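Protein-glutamine gamma-glutamyltransferase 2 (Pagrus major, PDB 1G0D) probably catalyses calcium-dependent cross-linking of proteins, joining peptide-bound glutamine to the amino group of lysine or to other primary amines. Local coordinates at residues V161-M164 with Y169-S172; S328-C333 with H556-V561; P482-D487 with D668-V673; F488-E493 with A578-S583; L544-Y549 with P610-L615. One frame throughout, in Å; residues are numbered along the deposited sequence.

Contact 1: V161-M164 with Y169-S172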
# COMPACT_ATOMS: atom_id res chain seq x y z
N VAL A 161 2.65 -7.00 -5.34
CA VAL A 161 3.99 -7.15 -4.86
C VAL A 161 4.34 -5.76 -4.36
O VAL A 161 4.11 -4.78 -5.07
CB VAL A 161 4.90 -7.57 -6.04
CG1 VAL A 161 6.34 -7.54 -5.63
CG2 VAL A 161 4.52 -8.95 -6.48
N ILE A 162 4.83 -5.64 -3.13
CA ILE A 162 5.23 -4.31 -2.64
C ILE A 162 6.75 -4.35 -2.51
O ILE A 162 7.29 -5.28 -1.94
CB ILE A 162 4.57 -3.99 -1.28
CG1 ILE A 162 3.05 -4.15 -1.40
CG2 ILE A 162 4.97 -2.60 -0.87
CD1 ILE A 162 2.19 -3.57 -0.30
N TYR A 163 7.45 -3.37 -3.06
CA TYR A 163 8.91 -3.38 -2.98
C TYR A 163 9.44 -2.81 -1.64
O TYR A 163 8.82 -1.92 -1.01
CB TYR A 163 9.50 -2.64 -4.21
CG TYR A 163 9.14 -3.38 -5.47
CD1 TYR A 163 9.84 -4.51 -5.84
CD2 TYR A 163 7.97 -3.07 -6.17
CE1 TYR A 163 9.38 -5.33 -6.86
CE2 TYR A 163 7.50 -3.89 -7.20
CZ TYR A 163 8.21 -5.02 -7.53
OH TYR A 163 7.73 -5.86 -8.51
N MET A 164 10.57 -3.37 -1.19
CA MET A 164 11.16 -2.99 0.08
C MET A 164 12.63 -3.18 -0.00
O MET A 164 13.15 -3.44 -1.08
CB MET A 164 10.62 -3.86 1.19
CG MET A 164 9.21 -3.50 1.48
SD MET A 164 8.43 -4.48 2.74
CE MET A 164 9.81 -5.36 3.47
N TYR A 169 19.46 -2.51 -3.13
CA TYR A 169 19.24 -3.91 -2.82
C TYR A 169 17.75 -4.06 -2.50
O TYR A 169 17.34 -4.20 -1.35
CB TYR A 169 20.17 -4.26 -1.64
CG TYR A 169 20.25 -5.70 -1.18
CD1 TYR A 169 19.50 -6.72 -1.78
CD2 TYR A 169 21.04 -6.04 -0.08
CE1 TYR A 169 19.51 -8.05 -1.27
CE2 TYR A 169 21.06 -7.35 0.44
CZ TYR A 169 20.29 -8.35 -0.15
OH TYR A 169 20.29 -9.62 0.41
N ILE A 170 16.94 -4.03 -3.57
CA ILE A 170 15.48 -4.13 -3.52
C ILE A 170 14.93 -5.53 -3.36
O ILE A 170 15.33 -6.44 -4.08
CB ILE A 170 14.85 -3.54 -4.80
CG1 ILE A 170 15.27 -2.08 -4.96
CG2 ILE A 170 13.35 -3.68 -4.76
CD1 ILE A 170 14.71 -1.46 -6.16
N ARG A 171 14.01 -5.71 -2.43
CA ARG A 171 13.39 -7.01 -2.22
C ARG A 171 11.88 -6.86 -2.46
O ARG A 171 11.32 -5.77 -2.36
CB ARG A 171 13.70 -7.52 -0.80
CG ARG A 171 12.50 -8.18 -0.04
CD ARG A 171 12.72 -8.27 1.52
NE ARG A 171 12.34 -9.57 2.10
CZ ARG A 171 11.84 -9.74 3.34
NH1 ARG A 171 11.65 -8.69 4.15
NH2 ARG A 171 11.53 -10.97 3.76
N SER A 172 11.22 -7.97 -2.79
CA SER A 172 9.80 -7.94 -3.03
C SER A 172 9.04 -8.77 -2.06
O SER A 172 9.48 -9.88 -1.70
CB SER A 172 9.45 -8.51 -4.40
OG SER A 172 10.47 -8.27 -5.34

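Contact 2: S328-C333 with H556-V561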
# COMPACT_ATOMS: atom_id res chain seq x y z
N SER A 328 16.80 10.28 6.22
CA SER A 328 15.92 9.59 5.30
C SER A 328 15.70 8.13 5.55
O SER A 328 16.64 7.40 5.85
CB SER A 328 16.42 9.78 3.87
OG SER A 328 16.60 11.16 3.58
N TRP A 329 14.45 7.71 5.40
CA TRP A 329 14.05 6.32 5.59
C TRP A 329 14.66 5.43 4.51
O TRP A 329 14.94 5.91 3.40
CB TRP A 329 12.54 6.23 5.50
CG TRP A 329 11.82 6.90 6.62
CD1 TRP A 329 12.29 7.91 7.43
CD2 TRP A 329 10.49 6.61 7.08
NE1 TRP A 329 11.32 8.26 8.35
CE2 TRP A 329 10.21 7.48 8.16
CE3 TRP A 329 9.50 5.69 6.68
CZ2 TRP A 329 8.97 7.45 8.84
CZ3 TRP A 329 8.27 5.67 7.36
CH2 TRP A 329 8.02 6.54 8.42
N ASN A 330 14.86 4.14 4.80
CA ASN A 330 15.43 3.24 3.79
C ASN A 330 14.47 3.16 2.59
O ASN A 330 14.89 3.02 1.42
CB ASN A 330 15.65 1.84 4.37
CG ASN A 330 16.90 1.75 5.24
OD1 ASN A 330 17.57 2.75 5.52
ND2 ASN A 330 17.20 0.53 5.68
N PHE A 331 13.17 3.25 2.88
CA PHE A 331 12.13 3.25 1.86
C PHE A 331 10.86 3.67 2.55
O PHE A 331 10.79 3.71 3.77
CB PHE A 331 11.94 1.87 1.19
CG PHE A 331 11.22 0.85 2.04
CD1 PHE A 331 11.92 -0.07 2.82
CD2 PHE A 331 9.83 0.83 2.09
CE1 PHE A 331 11.26 -0.98 3.66
CE2 PHE A 331 9.15 -0.08 2.92
CZ PHE A 331 9.87 -0.99 3.71
N HIS A 332 9.87 4.03 1.77
CA HIS A 332 8.60 4.43 2.34
C HIS A 332 7.59 4.20 1.26
O HIS A 332 7.82 4.53 0.10
CB HIS A 332 8.60 5.90 2.71
CG HIS A 332 7.24 6.40 3.11
ND1 HIS A 332 6.44 5.72 4.00
CD2 HIS A 332 6.58 7.54 2.77
CE1 HIS A 332 5.32 6.42 4.20
NE2 HIS A 332 5.39 7.52 3.47
N CYS A 333 6.45 3.66 1.65
CA CYS A 333 5.38 3.34 0.75
C CYS A 333 4.11 4.20 0.85
O CYS A 333 3.74 4.70 1.92
CB CYS A 333 4.96 1.89 0.97
SG CYS A 333 6.23 0.68 0.86
N HIS A 556 13.96 -6.60 10.74
CA HIS A 556 14.39 -6.41 9.36
C HIS A 556 15.87 -6.72 9.21
O HIS A 556 16.40 -6.71 8.11
CB HIS A 556 14.08 -4.98 8.85
CG HIS A 556 12.65 -4.77 8.42
ND1 HIS A 556 11.69 -5.76 8.46
CD2 HIS A 556 12.01 -3.66 7.97
CE1 HIS A 556 10.53 -5.28 8.06
NE2 HIS A 556 10.69 -4.01 7.76
N HIS A 557 16.56 -6.98 10.31
CA HIS A 557 17.99 -7.32 10.22
C HIS A 557 18.83 -6.33 9.39
O HIS A 557 19.55 -6.75 8.46
CB HIS A 557 18.15 -8.73 9.63
CG HIS A 557 17.07 -9.68 10.02
ND1 HIS A 557 17.16 -10.51 11.12
CD2 HIS A 557 15.84 -9.90 9.49
CE1 HIS A 557 16.04 -11.20 11.25
NE2 HIS A 557 15.22 -10.85 10.28
N LEU A 558 18.78 -5.05 9.74
CA LEU A 558 19.51 -4.00 9.02
C LEU A 558 20.75 -3.40 9.71
O LEU A 558 20.75 -3.08 10.90
CB LEU A 558 18.56 -2.86 8.72
CG LEU A 558 17.51 -2.98 7.64
CD1 LEU A 558 16.44 -1.93 7.96
CD2 LEU A 558 18.13 -2.77 6.23
N ILE A 559 21.81 -3.21 8.94
CA ILE A 559 23.03 -2.64 9.48
C ILE A 559 23.46 -1.48 8.60
O ILE A 559 23.81 -1.65 7.44
CB ILE A 559 24.15 -3.71 9.55
CG1 ILE A 559 23.87 -4.67 10.73
CG2 ILE A 559 25.52 -3.05 9.71
CD1 ILE A 559 24.64 -5.94 10.68
N ARG A 560 23.43 -0.28 9.16
CA ARG A 560 23.85 0.88 8.40
C ARG A 560 25.35 1.10 8.56
O ARG A 560 25.82 1.36 9.65
CB ARG A 560 23.10 2.11 8.90
CG ARG A 560 23.19 3.33 8.00
CD ARG A 560 22.18 4.35 8.46
NE ARG A 560 20.83 4.01 8.02
CZ ARG A 560 19.76 4.76 8.25
NH1 ARG A 560 18.56 4.37 7.79
NH2 ARG A 560 19.87 5.89 8.93
N VAL A 561 26.12 0.97 7.48
CA VAL A 561 27.55 1.19 7.53
C VAL A 561 27.84 2.57 6.96
O VAL A 561 27.24 2.95 5.96
CB VAL A 561 28.30 0.15 6.68
CG1 VAL A 561 29.80 0.42 6.71
CG2 VAL A 561 27.98 -1.24 7.19

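Contact 3: P482-D487 with D668-V673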
# COMPACT_ATOMS: atom_id res chain seq x y z
N PRO A 482 24.97 -10.59 2.87
CA PRO A 482 25.02 -11.59 3.95
C PRO A 482 23.69 -12.16 4.36
O PRO A 482 22.66 -11.50 4.23
CB PRO A 482 25.62 -10.83 5.10
CG PRO A 482 25.18 -9.42 4.85
CD PRO A 482 25.37 -9.26 3.37
N VAL A 483 23.73 -13.39 4.88
CA VAL A 483 22.53 -14.03 5.39
C VAL A 483 22.48 -13.89 6.90
O VAL A 483 23.47 -14.12 7.56
CB VAL A 483 22.54 -15.51 5.08
CG1 VAL A 483 21.27 -16.18 5.66
CG2 VAL A 483 22.65 -15.71 3.59
N PHE A 484 21.34 -13.50 7.46
CA PHE A 484 21.24 -13.38 8.91
C PHE A 484 21.72 -14.68 9.53
O PHE A 484 21.36 -15.77 9.07
CB PHE A 484 19.79 -13.15 9.33
CG PHE A 484 19.63 -12.97 10.81
CD1 PHE A 484 20.30 -11.95 11.46
CD2 PHE A 484 18.83 -13.84 11.55
CE1 PHE A 484 20.17 -11.78 12.85
CE2 PHE A 484 18.70 -13.69 12.94
CZ PHE A 484 19.37 -12.65 13.58
N GLY A 485 22.54 -14.55 10.59
CA GLY A 485 23.11 -15.69 11.28
C GLY A 485 24.62 -15.78 11.07
O GLY A 485 25.33 -16.40 11.86
N THR A 486 25.14 -15.14 10.02
CA THR A 486 26.56 -15.21 9.72
C THR A 486 27.43 -13.98 10.01
O THR A 486 26.93 -12.84 10.09
CB THR A 486 26.78 -15.63 8.22
OG1 THR A 486 26.62 -14.50 7.37
CG2 THR A 486 25.76 -16.69 7.80
N ASP A 487 28.73 -14.21 10.20
CA ASP A 487 29.67 -13.12 10.41
C ASP A 487 30.13 -12.82 9.01
O ASP A 487 30.31 -13.74 8.23
CB ASP A 487 30.91 -13.54 11.19
CG ASP A 487 30.63 -14.47 12.33
OD1 ASP A 487 29.63 -14.30 13.07
OD2 ASP A 487 31.46 -15.39 12.49
N ASP A 668 11.10 -17.02 17.87
CA ASP A 668 11.78 -16.12 18.81
C ASP A 668 13.05 -15.50 18.22
O ASP A 668 13.22 -14.29 18.27
CB ASP A 668 12.15 -16.85 20.12
CG ASP A 668 13.04 -18.06 19.89
OD1 ASP A 668 13.57 -18.59 20.89
OD2 ASP A 668 13.20 -18.50 18.73
N ARG A 669 13.90 -16.34 17.64
CA ARG A 669 15.14 -15.89 17.06
C ARG A 669 15.13 -15.66 15.55
O ARG A 669 16.03 -14.98 15.03
CB ARG A 669 16.24 -16.87 17.43
CG ARG A 669 16.28 -17.17 18.91
CD ARG A 669 16.94 -16.04 19.69
NE ARG A 669 18.35 -16.35 19.92
CZ ARG A 669 19.33 -15.99 19.09
NH1 ARG A 669 20.60 -16.31 19.36
NH2 ARG A 669 19.03 -15.29 17.99
N LEU A 670 14.16 -16.24 14.84
CA LEU A 670 14.05 -16.05 13.38
C LEU A 670 12.73 -15.39 13.06
O LEU A 670 11.66 -15.99 13.23
CB LEU A 670 14.11 -17.35 12.61
CG LEU A 670 15.17 -17.50 11.53
CD1 LEU A 670 14.58 -18.25 10.36
CD2 LEU A 670 15.72 -16.19 11.09
N LYS A 671 12.83 -14.15 12.59
CA LYS A 671 11.65 -13.39 12.27
C LYS A 671 11.76 -12.87 10.86
O LYS A 671 12.88 -12.73 10.34
CB LYS A 671 11.49 -12.20 13.23
CG LYS A 671 11.88 -12.46 14.69
CD LYS A 671 11.78 -11.20 15.55
CE LYS A 671 10.86 -11.45 16.74
NZ LYS A 671 9.75 -12.43 16.41
N ASP A 672 10.59 -12.59 10.25
CA ASP A 672 10.52 -12.04 8.91
C ASP A 672 10.91 -13.11 7.88
O ASP A 672 11.84 -12.94 7.08
CB ASP A 672 11.47 -10.81 8.86
CG ASP A 672 11.06 -9.76 7.84
OD1 ASP A 672 11.97 -9.16 7.22
OD2 ASP A 672 9.85 -9.51 7.66
N VAL A 673 10.24 -14.25 7.92
CA VAL A 673 10.56 -15.29 6.95
C VAL A 673 9.35 -15.59 6.04
O VAL A 673 8.30 -16.04 6.52
CB VAL A 673 11.04 -16.58 7.69
CG1 VAL A 673 11.39 -17.64 6.67
CG2 VAL A 673 12.24 -16.26 8.57

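Contact 4: F488-E493 with A578-S583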
# COMPACT_ATOMS: atom_id res chain seq x y z
N PHE A 488 30.38 -11.57 8.67
CA PHE A 488 30.80 -11.29 7.30
C PHE A 488 31.68 -10.08 7.20
O PHE A 488 31.85 -9.35 8.15
CB PHE A 488 29.56 -11.05 6.42
CG PHE A 488 28.62 -9.99 6.97
CD1 PHE A 488 27.59 -10.34 7.85
CD2 PHE A 488 28.81 -8.64 6.66
CE1 PHE A 488 26.76 -9.35 8.41
CE2 PHE A 488 27.99 -7.66 7.21
CZ PHE A 488 26.96 -8.01 8.09
N ASP A 489 32.23 -9.86 6.02
CA ASP A 489 33.07 -8.71 5.83
C ASP A 489 32.36 -7.74 4.92
O ASP A 489 31.55 -8.16 4.07
CB ASP A 489 34.39 -9.10 5.16
CG ASP A 489 35.07 -10.27 5.83
OD1 ASP A 489 35.82 -10.98 5.13
OD2 ASP A 489 34.86 -10.48 7.05
N VAL A 490 32.65 -6.46 5.11
CA VAL A 490 32.11 -5.37 4.30
C VAL A 490 33.35 -4.58 3.90
O VAL A 490 34.09 -4.13 4.76
CB VAL A 490 31.22 -4.40 5.14
CG1 VAL A 490 30.87 -3.20 4.31
CG2 VAL A 490 29.95 -5.10 5.60
N ILE A 491 33.59 -4.39 2.61
CA ILE A 491 34.74 -3.60 2.23
C ILE A 491 34.39 -2.13 2.04
O ILE A 491 33.32 -1.79 1.54
CB ILE A 491 35.38 -4.09 0.94
CG1 ILE A 491 35.79 -5.53 1.12
CG2 ILE A 491 36.60 -3.28 0.61
CD1 ILE A 491 34.75 -6.41 0.59
N VAL A 492 35.31 -1.28 2.48
CA VAL A 492 35.18 0.16 2.34
C VAL A 492 36.38 0.48 1.46
O VAL A 492 37.52 0.36 1.88
CB VAL A 492 35.33 0.89 3.72
CG1 VAL A 492 35.31 2.40 3.54
CG2 VAL A 492 34.19 0.49 4.64
N GLU A 493 36.13 0.87 0.20
CA GLU A 493 37.21 1.16 -0.69
C GLU A 493 37.33 2.62 -1.04
O GLU A 493 36.36 3.26 -1.40
CB GLU A 493 37.04 0.34 -1.96
CG GLU A 493 37.90 0.81 -3.11
CD GLU A 493 37.78 -0.07 -4.34
OE1 GLU A 493 38.65 -0.96 -4.52
OE2 GLU A 493 36.83 0.15 -5.14
N ALA A 578 25.78 3.00 3.60
CA ALA A 578 25.24 1.80 2.99
C ALA A 578 24.38 1.10 4.02
O ALA A 578 24.74 1.06 5.19
CB ALA A 578 26.36 0.88 2.56
N ASN A 579 23.23 0.60 3.61
CA ASN A 579 22.37 -0.12 4.54
C ASN A 579 22.39 -1.54 4.10
O ASN A 579 22.04 -1.83 2.96
CB ASN A 579 20.95 0.39 4.49
CG ASN A 579 20.78 1.64 5.27
OD1 ASN A 579 20.44 1.61 6.44
ND2 ASN A 579 21.03 2.77 4.62
N ILE A 580 22.80 -2.42 5.00
CA ILE A 580 22.87 -3.81 4.65
C ILE A 580 21.73 -4.63 5.20
O ILE A 580 21.57 -4.76 6.39
CB ILE A 580 24.18 -4.42 5.13
CG1 ILE A 580 25.34 -3.52 4.71
CG2 ILE A 580 24.38 -5.80 4.53
CD1 ILE A 580 26.72 -4.07 5.06
N PRO A 581 20.85 -5.12 4.31
CA PRO A 581 19.75 -5.95 4.79
C PRO A 581 20.22 -7.44 4.82
O PRO A 581 20.50 -8.05 3.78
CB PRO A 581 18.65 -5.67 3.77
CG PRO A 581 19.33 -5.08 2.58
CD PRO A 581 20.76 -4.88 2.87
N LEU A 582 20.34 -8.00 6.02
CA LEU A 582 20.78 -9.39 6.15
C LEU A 582 19.58 -10.29 5.85
O LEU A 582 18.52 -10.12 6.46
CB LEU A 582 21.31 -9.63 7.57
CG LEU A 582 22.75 -9.28 8.00
CD1 LEU A 582 23.29 -8.17 7.21
CD2 LEU A 582 22.77 -8.88 9.42
N SER A 583 19.74 -11.25 4.92
CA SER A 583 18.65 -12.13 4.49
C SER A 583 18.16 -13.23 5.41
O SER A 583 18.91 -13.71 6.24
CB SER A 583 18.98 -12.78 3.12
OG SER A 583 20.34 -13.15 2.96

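Contact 5: L544-Y549 with P610-L615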
# COMPACT_ATOMS: atom_id res chain seq x y z
N LEU A 544 31.79 -7.87 10.60
CA LEU A 544 30.65 -7.85 11.50
C LEU A 544 30.37 -9.32 11.86
O LEU A 544 30.47 -10.19 11.00
CB LEU A 544 29.46 -7.21 10.79
CG LEU A 544 29.36 -5.69 10.74
CD1 LEU A 544 29.69 -5.07 12.07
CD2 LEU A 544 30.29 -5.18 9.70
N HIS A 545 30.03 -9.58 13.14
CA HIS A 545 29.77 -10.94 13.64
C HIS A 545 28.39 -11.13 14.22
O HIS A 545 27.85 -10.25 14.87
CB HIS A 545 30.75 -11.30 14.74
CG HIS A 545 32.18 -11.20 14.33
ND1 HIS A 545 32.89 -10.02 14.39
CD2 HIS A 545 33.04 -12.14 13.86
CE1 HIS A 545 34.12 -10.24 13.98
NE2 HIS A 545 34.24 -11.51 13.65
N TYR A 546 27.86 -12.33 14.03
CA TYR A 546 26.53 -12.60 14.50
C TYR A 546 26.28 -12.30 15.94
O TYR A 546 25.38 -11.54 16.25
CB TYR A 546 26.17 -14.05 14.24
CG TYR A 546 24.79 -14.37 14.74
CD1 TYR A 546 23.67 -13.73 14.21
CD2 TYR A 546 24.59 -15.32 15.73
CE1 TYR A 546 22.39 -14.02 14.67
CE2 TYR A 546 23.29 -15.62 16.20
CZ TYR A 546 22.21 -14.96 15.66
OH TYR A 546 20.94 -15.23 16.13
N ASP A 547 27.07 -12.88 16.84
CA ASP A 547 26.85 -12.69 18.28
C ASP A 547 26.97 -11.25 18.72
O ASP A 547 26.59 -10.91 19.83
CB ASP A 547 27.80 -13.56 19.09
CG ASP A 547 29.04 -13.94 18.30
OD1 ASP A 547 30.12 -13.37 18.59
OD2 ASP A 547 28.92 -14.79 17.40
N ASP A 548 27.49 -10.41 17.84
CA ASP A 548 27.62 -9.00 18.13
C ASP A 548 26.34 -8.32 17.65
O ASP A 548 25.63 -7.67 18.42
CB ASP A 548 28.81 -8.38 17.37
CG ASP A 548 30.17 -8.68 18.01
OD1 ASP A 548 30.23 -8.99 19.22
OD2 ASP A 548 31.19 -8.60 17.27
N TYR A 549 26.02 -8.47 16.37
CA TYR A 549 24.83 -7.82 15.84
C TYR A 549 23.49 -8.41 16.17
O TYR A 549 22.50 -7.76 15.88
CB TYR A 549 24.91 -7.55 14.31
CG TYR A 549 24.80 -8.74 13.37
CD1 TYR A 549 23.66 -9.56 13.35
CD2 TYR A 549 25.87 -9.09 12.54
CE1 TYR A 549 23.60 -10.68 12.55
CE2 TYR A 549 25.82 -10.21 11.75
CZ TYR A 549 24.69 -11.01 11.76
OH TYR A 549 24.70 -12.19 11.02
N PRO A 610 18.95 -21.35 9.67
CA PRO A 610 20.30 -20.87 9.34
C PRO A 610 21.01 -20.38 10.63
O PRO A 610 22.18 -19.97 10.63
CB PRO A 610 20.04 -19.71 8.39
CG PRO A 610 18.81 -19.11 8.95
CD PRO A 610 17.96 -20.28 9.50
N LEU A 611 20.26 -20.42 11.72
CA LEU A 611 20.74 -19.99 13.02
C LEU A 611 21.31 -21.16 13.83
O LEU A 611 20.73 -22.24 13.91
CB LEU A 611 19.59 -19.35 13.79
CG LEU A 611 19.55 -17.84 13.87
CD1 LEU A 611 19.77 -17.23 12.52
CD2 LEU A 611 18.23 -17.44 14.48
N PRO A 612 22.48 -20.95 14.43
CA PRO A 612 23.08 -22.01 15.24
C PRO A 612 22.41 -21.96 16.62
O PRO A 612 23.04 -22.22 17.64
CB PRO A 612 24.55 -21.62 15.28
CG PRO A 612 24.52 -20.10 15.20
CD PRO A 612 23.29 -19.72 14.41
N VAL A 613 21.13 -21.63 16.63
CA VAL A 613 20.36 -21.52 17.85
C VAL A 613 19.04 -22.19 17.57
O VAL A 613 18.60 -22.24 16.44
CB VAL A 613 20.00 -20.05 18.18
CG1 VAL A 613 19.87 -19.87 19.66
CG2 VAL A 613 21.04 -19.11 17.61
N PRO A 614 18.39 -22.75 18.59
CA PRO A 614 17.11 -23.37 18.27
C PRO A 614 16.09 -22.21 18.21
O PRO A 614 16.27 -21.21 18.91
CB PRO A 614 16.86 -24.28 19.46
CG PRO A 614 17.44 -23.50 20.61
CD PRO A 614 18.71 -22.89 20.03
N LEU A 615 15.05 -22.31 17.38
CA LEU A 615 14.02 -21.26 17.33
C LEU A 615 12.79 -21.92 17.89
O LEU A 615 12.48 -23.06 17.57
CB LEU A 615 13.72 -20.81 15.91
CG LEU A 615 14.54 -21.37 14.74
CD1 LEU A 615 13.81 -21.06 13.46
CD2 LEU A 615 15.90 -20.74 14.71

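Contact 1: V161-M164 with Y169-S172
Tyr163 and Ser172 face each other as a non-hydrogen-bonded pair in an antiparallel beta hairpin of strands 159-164 and 169-176. The next pair, Met164 and Arg171, is hydrogen-bonded in both directions. Met164 N donates to Arg171 O at 2.8 Å, and Arg171 N returns a bond to Met164 O at 2.8 Å. Backbone bonding continues past the pair through Ile162 and Ile173.

The side chain of Tyr163 can be followed outward. CB lies 4.0 Å from CG2 of Ile170. CG is anti to the carbonyl carbon (chi1 -64°), which turns the ring toward Ile170 and Ser172. CD1 then meets the same Ile170 methyl, CG2, at 3.8 Å. One atom further, CE1 comes to 3.5 Å from OG of Ser172, and it is the last ring atom to meet segment 169-172. The ring thus runs aslant past the Ile170 methyl and the Ser172 hydroxyl. Arg433 also touches Tyr163 and Ile170. An alanine in place of Tyr163 would probably leave the Ile170 methyl and the Ser172 side chain without their aromatic neighbour and open a gap beside Arg433. Val161 adds to this face, with CG1 3.5 Å from CB of Ser172.

Met164 and Arg171 point the same way, side by side, from the other face. Met164 packs on Trp273 and Phe331 in the catalytic core, near the active-site residues without touching them. The NH1 of Arg171 forms a salt bridge with Asp672 OD1. Within the hairpin, that same NH1 is 3.9 Å from Met164 CE.

Contact 2: S328-C333 with H556-V561
Asn330 sets its amide nitrogen against the end of Leu558, with ND2 3.4 Å from CD1 and 3.5 Å from CD2. The two side chains come from opposite directions. The contact joins the catalytic core of the transglutaminase fold to the first of the two beta-barrel domains that follow it. Asn330 stands at a corner of the chain just before His332 of the active site. Leu558 and Arg560 lie on strand 558-566.

The oxygen end of the amide works differently. Arg560 NH1 donates to Asn330 OD1 at 3.0 Å, with an N-H...O angle of 140°. The bond is bent, and the donor is tilted from the carbonyl plane of the amide. Amide and guanidinium planes stand 45° apart. CG of Arg560 is anti to the backbone N, and a bend at chi3 (-78°) brings the guanidinium round to the amide. Ser517 OG also bonds NH1, Asn579 OD1 takes NE, and Asp326 forms a salt bridge with NH2. This buried charge is therefore well provided with polar partners. A leucine in place of Asn330 would probably cost Arg560 NH1 one acceptor and put an apolar branch beside the guanidinium.

The corner is also tied to Tyr515, a residue important for catalysis. Asn330 bonds it through the backbone, and the Phe331 ring stacks on its ring. Next along the strand, His332 NE2 is hydrogen-bonded to OD2 of Asp355, another active-site residue. Ser328 is a looser neighbour, its O 4.1 Å from Arg560 NH1.

Contact 3: P482-D487 with D668-V673
The ring of Phe484 meets Arg669 and Leu670 with its edge, where a type II beta turn (Val483 to Thr486) in the first beta-barrel domain touches a loop of the C-terminal immunoglobulin-like domain.

The apolar part is a single meeting. CD2 of Phe484 lies 3.9 Å from CD2 of Leu670, and the two side chains pass in opposite senses. CG of Phe484 is anti to the backbone N (chi1 -178°), which carries the ring out from the turn to this loop. Leu615 packs on Leu670 from the neighbouring strand 615-616.

The other touch is with the backbone: CE2 of Phe484 comes to 3.6 Å from Arg669 O, near the ring plane. No hydrogen bond joins the two segments.

Hydrogen bonds instead fix the turn that presents the ring. Val483 O accepts from Thr486 N at 3.1 Å. Gly485 takes the third position of the turn with a positive phi of 111°, where a CB would collide with the carbonyl oxygen of Phe484. Thr486 adds a second grip on Val483 O: its OG1 donates in the carbonyl plane, on a lone pair, at 3.2 Å.

Contact 4: F488-E493 with A578-S583
The backbones of Val490 and Ile580 run 9.4 Å apart between CA atoms, too far for strand pairing, and those of Phe488 and Leu582 lie 10.3 Å apart. Two beta sheets thus face each other here, as in the first beta-barrel domain of transglutaminases. Strand 488-496 belongs to one sheet and strand 573-581 to the other. Only apolar side chains bridge the space.

Val490 and Ile580 reach toward each other tip to tip, with CG2 of the valine 3.4 Å from CD1 of the isoleucine. This is close for two methyl groups. Ile580 holds CG1 anti to the carbonyl carbon, and an extended chi2 (-176°) carries CD1 to the valine.

Phe488 and Leu582 meet aslant. The phenylalanine CG sits between backbone N and carbonyl carbon (chi1 53°), and from there the ring lies with CZ and CE1 at Leu582. Its CZ is 3.8 Å from CD1 of Leu582, and its CE1 is 4.0 Å from CG of the same residue. Pro482 touches both side chains. Ile477 of strand 473-479 packs on Val490 and Ala578.

Ala578 to Pro581 probably contribute to the GTP site, by analogy with related enzymes, and Ile580 of this contact is among them. The two pairs join at the Phe488 ring. Val490 CG2 lies at its edge, in plane, and CE2 is 4.4 Å from CD1 of Ile580.

Contact 5: L544-Y549 with P610-L615
Tyr546 puts its phenol end against Leu611, with OH 3.7 Å from CG and 3.9 Å from CD2. The two side chains cross at about a right angle. Val613 touches the same end, its CG2 4.2 Å from OH. Pro612 comes in more distantly, with CD 4.5 Å from CE2 of the ring. All three approach obliquely. No hydrogen bond crosses between the segments. The hydroxyl rests on carbon atoms here and is hydrogen-bonded to Arg669 NH2, while Phe484 meets the ring edge-to-face.

The next shell positions the ring. CG of Tyr546 is anti to the backbone N (chi1 179°), which directs the ring from the helix toward segment 610-615. Tyr549 CZ lies at its edge, in plane, while CA of Tyr546 sits 3.6 Å above one face of the Tyr549 ring, offset toward the rim.

Further out, the short helix is held at its start. His545 is the N-cap residue, and its O accepts from both Asp548 N and Tyr549 N. Asp487 OD1 takes up Tyr546 N, and the Tyr549 hydroxyl is bonded to the backbone at Thr486 and Gly485. On the other side, Asn609 braces the loop, with OD1 on Leu611 N and ND2 on Val613 O.

Helix 546-549 follows strand 536-544 of the first barrel domain and precedes strand 558-566. Segment 610-615 follows strand 601-608 and runs into strand 615-616 of the C-terminal immunoglobulin-like domain, so the tyrosine spans the boundary between the two domains.

Contact 1 is the only paired-strand contact, built on backbone bonds. Contacts 2, 3 and 4 are buried; contacts 1 and 5 are partly buried, contact 5 at the boundary between the two barrel domains. Contacts 2 and 4 share one sheet, through neighbouring strands 558-566 and 573-581, where Val561 N probably bonds to Ala578 O. Yet they differ in chemistry: a buried charge with polar partners in one, methyl and ring packing in the other. Contacts 3 and 5 lie about 7 Å apart between centres and both join the two barrel domains through an aromatic ring. Contacts 4 and 5 are linked by a probable bond from Phe488 N to Leu544 O.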